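Side-chain contacts in Melibiose/raffinose/stachyose-binding protein MelE (Bacillus subtilis subsp. subtilis str. 168, PDB 4R6H), which binds melibiose, raffinose and stachyose as the solute-binding component of the ABC transporter that imports these sugars: residues Ala55-Glu58 / Lys59-Asp63; Arg171-Lys174 / Glu175-Gly179. One frame throughout, in Å; residues are numbered along the deposited sequence.

Contact 1: Ala55-Glu58 / Lys59-Asp63; sequences AAFE and KEHSD
H61 folds back over F57, one turn earlier, as helix 44-60 runs out. Its CB packs 3.6 Å from F57 O, and CG stands 3.9 Å from F57 CZ. From there, with CG beside its own backbone N (chi1 -69°), the imidazole turns back along the helix. ND1 does double work: it donates to F57 O at 3.3 Å, with the acceptor lying at the ring edge, in plane, and it also sits over a face of the phenyl, toward its rim. H61 CE1 lies 3.4 Å from F57 CE1. The two rings form an offset stack, centroids 4.2 Å apart and planes at 22°. Histidine suits this place because one flat ring can both cover an aromatic face and bond a carbonyl at the helix end. With CG anti to the backbone N (chi1 178°), F57 turns its ring against I64 and V66 of strand 64-69, within their shared beta-alpha-beta unit, and meets F326 and F329 of helix 320-331 edge-to-face. E58 OE2 accepts from V66 N, while E60 OE1 forms a salt bridge with R332, tying the helix end to its neighbours.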
loop_
_atom_site.group_PDB
_atom_site.type_symbol
_atom_site.label_atom_id
_atom_site.label_comp_id
_atom_site.label_asym_id
_atom_site.label_seq_id
_atom_site.Cartn_x
_atom_site.Cartn_y
_atom_site.Cartn_z
ATOM N N ALA A 55 15.938 -13.624 16.574
ATOM C CA ALA A 55 16.969 -14.032 17.541
ATOM C C ALA A 55 16.460 -14.037 19.000
ATOM O O ALA A 55 16.818 -14.918 19.800
ATOM C CB ALA A 55 18.194 -13.168 17.385
ATOM N N ALA A 56 15.632 -13.064 19.353
ATOM C CA ALA A 56 15.024 -12.986 20.652
ATOM C C ALA A 56 14.055 -14.127 20.867
ATOM O O ALA A 56 13.973 -14.698 21.955
ATOM C CB ALA A 56 14.348 -11.632 20.843
ATOM N N PHE A 57 13.329 -14.503 19.817
ATOM C CA PHE A 57 12.459 -15.685 19.910
ATOM C C PHE A 57 13.270 -16.953 20.201
ATOM O O PHE A 57 12.846 -17.804 21.005
ATOM C CB PHE A 57 11.683 -15.840 18.614
ATOM C CG PHE A 57 10.789 -17.041 18.554
ATOM C CD1 PHE A 57 9.537 -17.018 19.103
ATOM C CD2 PHE A 57 11.219 -18.223 17.917
ATOM C CE1 PHE A 57 8.690 -18.120 19.002
ATOM C CE2 PHE A 57 10.387 -19.315 17.814
ATOM C CZ PHE A 57 9.127 -19.272 18.358
ATOM N N GLU A 58 14.408 -17.072 19.520
ATOM C CA GLU A 58 15.304 -18.229 19.699
ATOM C C GLU A 58 15.830 -18.310 21.133
ATOM O O GLU A 58 16.032 -19.435 21.634
ATOM C CB GLU A 58 16.445 -18.207 18.722
ATOM C CG GLU A 58 16.012 -18.464 17.286
ATOM C CD GLU A 58 17.136 -18.345 16.293
ATOM O OE1 GLU A 58 18.244 -17.936 16.689
ATOM O OE2 GLU A 58 16.917 -18.632 15.119
ATOM N N LYS A 59 16.011 -17.178 21.820
ATOM C CA LYS A 59 16.452 -17.220 23.244
ATOM C C LYS A 59 15.432 -17.907 24.150
ATOM O O LYS A 59 15.794 -18.619 25.085
ATOM C CB LYS A 59 16.777 -15.818 23.792
ATOM C CG LYS A 59 18.103 -15.266 23.287
ATOM C CD LYS A 59 18.135 -13.748 23.378
ATOM C CE LYS A 59 18.810 -13.085 22.178
ATOM N NZ LYS A 59 18.102 -11.847 21.718
ATOM N N GLU A 60 14.154 -17.729 23.834
ATOM C CA GLU A 60 13.036 -18.312 24.542
ATOM C C GLU A 60 12.711 -19.750 24.080
ATOM O O GLU A 60 11.958 -20.469 24.729
ATOM C CB GLU A 60 11.836 -17.395 24.314
ATOM C CG GLU A 60 10.875 -17.299 25.455
ATOM C CD GLU A 60 9.804 -16.267 25.186
ATOM O OE1 GLU A 60 8.653 -16.697 25.030
ATOM O OE2 GLU A 60 10.129 -15.054 25.155
ATOM N N HIS A 61 13.268 -20.156 22.934
ATOM C CA HIS A 61 12.979 -21.460 22.321
ATOM C C HIS A 61 14.284 -22.071 21.823
ATOM O O HIS A 61 14.632 -21.943 20.657
ATOM C CB HIS A 61 12.001 -21.313 21.163
ATOM C CG HIS A 61 10.630 -20.932 21.580
ATOM N ND1 HIS A 61 10.215 -19.620 21.689
ATOM C CD2 HIS A 61 9.563 -21.695 21.914
ATOM C CE1 HIS A 61 8.952 -19.599 22.078
ATOM N NE2 HIS A 61 8.537 -20.843 22.229
ATOM N N SER A 62 14.991 -22.730 22.743
ATOM C CA SER A 62 16.306 -23.283 22.502
ATOM C C SER A 62 16.347 -24.389 21.451
ATOM O O SER A 62 17.430 -24.776 21.016
ATOM C CB SER A 62 16.871 -23.868 23.803
ATOM O OG SER A 62 16.047 -24.929 24.289
ATOM N N ASP A 63 15.182 -24.901 21.068
ATOM C CA ASP A 63 15.119 -25.915 20.040
ATOM C C ASP A 63 14.691 -25.428 18.662
ATOM O O ASP A 63 14.415 -26.240 17.787
ATOM C CB ASP A 63 14.169 -27.039 20.486
ATOM C CG ASP A 63 12.732 -26.577 20.678
ATOM O OD1 ASP A 63 12.503 -25.405 21.046
ATOM O OD2 ASP A 63 11.827 -27.401 20.452
#

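Contact 2: Arg171-Lys174 / Glu175-Gly179; sequences RTIK and EKSKG
The carboxylate of E175 lies with one face over R171 O, its CD 3.4 Å from that oxygen, while OE2 stays 4.7 Å from R171 NE: opposite charges are near, but not in contact. With CG anti to the carbonyl carbon (chi1 -81°) and the chain extended beyond it, the glutamate runs back along the helix over the R171 carbonyl. A second flat group, the I173 peptide, is gripped from both faces of its plane: S177 N lies 2.9 Å from I173 O on one side, and S177 OG lies 2.8 Å from I173 O on the other. The K174 carbonyl differs, for G179 N approaches K174 O in plane, at 3.3 Å.

S177 places its hydroxyl between its own backbone N and carbonyl carbon (chi1 79°), a position that turns it back toward the preceding turn; OG is also bonded with I181 N. Serine suits this buried spot because its short polar arm serves both polar groups. Replacing S177 by alanine removes the hydroxyl, which would probably leave I173 O with the backbone amide alone of its two donors and the I181 amide without its mate.

T172 and K176 lie side by side, pointing the same way, with T172 CG2 4.0 Å from K176 CG; the threonine's OG1 bonds back to K168 O. Beyond S177 the helix closes in a Schellman motif: K178 takes positive phi, and its N bonds E175 O while G179 N bonds K174 O. Glycine fits at G179 because a CB at its backbone angles would press on the carbonyl oxygen of K178. K174 NZ is hydrogen-bonded to E241 O. The chemistry is that of a helix C-terminus: a serine hydroxyl adds a second donor to the I173 carbonyl, and the amides of the reversing chain bond the carbonyls of K174 and E175.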
loop_
_atom_site.group_PDB
_atom_site.type_symbol
_atom_site.label_atom_id
_atom_site.label_comp_id
_atom_site.label_asym_id
_atom_site.label_seq_id
_atom_site.Cartn_x
_atom_site.Cartn_y
_atom_site.Cartn_z
ATOM N N ARG A 171 -4.029 24.367 -8.984
ATOM C CA ARG A 171 -4.114 25.605 -9.780
ATOM C C ARG A 171 -3.680 26.810 -8.956
ATOM O O ARG A 171 -2.938 27.675 -9.442
ATOM C CB ARG A 171 -5.536 25.794 -10.318
ATOM C CG ARG A 171 -5.856 24.833 -11.448
ATOM C CD ARG A 171 -6.902 25.385 -12.423
ATOM N NE ARG A 171 -7.993 25.969 -11.681
ATOM C CZ ARG A 171 -9.000 25.278 -11.155
ATOM N NH1 ARG A 171 -9.916 25.925 -10.467
ATOM N NH2 ARG A 171 -9.129 23.963 -11.354
ATOM N N THR A 172 -4.087 26.838 -7.692
ATOM C CA THR A 172 -3.676 27.945 -6.801
ATOM C C THR A 172 -2.174 28.007 -6.616
ATOM O O THR A 172 -1.535 29.065 -6.658
ATOM C CB THR A 172 -4.345 27.806 -5.420
ATOM O OG1 THR A 172 -5.759 27.933 -5.577
ATOM C CG2 THR A 172 -3.800 28.867 -4.436
ATOM N N ILE A 173 -1.568 26.852 -6.380
ATOM C CA ILE A 173 -0.132 26.800 -6.202
ATOM C C ILE A 173 0.596 27.269 -7.462
ATOM O O ILE A 173 1.588 28.017 -7.387
ATOM C CB ILE A 173 0.274 25.346 -5.791
ATOM C CG1 ILE A 173 -0.236 25.033 -4.384
ATOM C CG2 ILE A 173 1.759 25.117 -5.852
ATOM C CD1 ILE A 173 -0.529 23.556 -4.139
ATOM N N LYS A 174 0.128 26.844 -8.640
ATOM C CA LYS A 174 0.748 27.243 -9.856
ATOM C C LYS A 174 0.660 28.770 -10.001
ATOM O O LYS A 174 1.667 29.397 -10.324
ATOM C CB LYS A 174 0.140 26.521 -11.067
ATOM C CG LYS A 174 0.756 27.024 -12.368
ATOM C CD LYS A 174 0.214 26.340 -13.607
ATOM C CE LYS A 174 -0.998 27.035 -14.187
ATOM N NZ LYS A 174 -1.363 26.561 -15.575
ATOM N N GLU A 175 -0.530 29.315 -9.768
ATOM C CA GLU A 175 -0.811 30.789 -9.929
ATOM C C GLU A 175 0.073 31.583 -8.946
ATOM O O GLU A 175 0.878 32.463 -9.323
ATOM C CB GLU A 175 -2.311 31.044 -9.695
ATOM C CG GLU A 175 -3.211 30.749 -10.902
ATOM C CD GLU A 175 -4.678 30.293 -10.641
ATOM O OE1 GLU A 175 -5.250 30.391 -9.517
ATOM O OE2 GLU A 175 -5.303 29.817 -11.633
ATOM N N LYS A 176 -0.006 31.215 -7.680
ATOM C CA LYS A 176 0.628 32.021 -6.624
ATOM C C LYS A 176 2.139 31.826 -6.555
ATOM O O LYS A 176 2.858 32.752 -6.157
ATOM C CB LYS A 176 -0.048 31.784 -5.266
ATOM C CG LYS A 176 -1.538 32.081 -5.216
ATOM C CD LYS A 176 -1.894 33.463 -4.691
ATOM C CE LYS A 176 -3.347 33.508 -4.230
ATOM N NZ LYS A 176 -3.639 32.521 -3.144
ATOM N N SER A 177 2.663 30.657 -6.939
ATOM C CA SER A 177 4.086 30.424 -6.891
ATOM C C SER A 177 4.779 30.902 -8.168
ATOM O O SER A 177 5.993 30.865 -8.249
ATOM C CB SER A 177 4.415 28.946 -6.660
ATOM O OG SER A 177 4.302 28.194 -7.850
ATOM N N LYS A 178 3.949 31.311 -9.133
ATOM C CA LYS A 178 4.354 31.715 -10.467
ATOM C C LYS A 178 5.248 30.675 -11.115
ATOM O O LYS A 178 6.234 31.005 -11.765
ATOM C CB LYS A 178 5.003 33.110 -10.448
ATOM C CG LYS A 178 4.049 34.230 -10.848
ATOM C CD LYS A 178 3.527 35.006 -9.655
ATOM C CE LYS A 178 2.727 36.215 -10.116
ATOM N NZ LYS A 178 2.721 37.289 -9.091
ATOM N N GLY A 179 4.899 29.405 -10.930
ATOM C CA GLY A 179 5.685 28.309 -11.491
ATOM C C GLY A 179 6.923 27.831 -10.729
ATOM O O GLY A 179 7.593 26.929 -11.196
#

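Both contacts close the C-terminal end of a helix, yet they share no element: contact 1 ends helix 44-60, contact 2 ends helix 163-177, and their centres lie 58 Å apart on opposite sides of the chain's centre, consistent with the two lobes of a solute-binding protein. Contact 1 is a surface contact with a single buried residue, whose aromatic ring continues into the packing against a strand and a helix. Contact 2 is partly buried, with two buried residues, an isoleucine and a serine. Aromatic stacking with a side-chain N-H finishes the first helix; a hydroxyl bond and a Schellman turn finish the second.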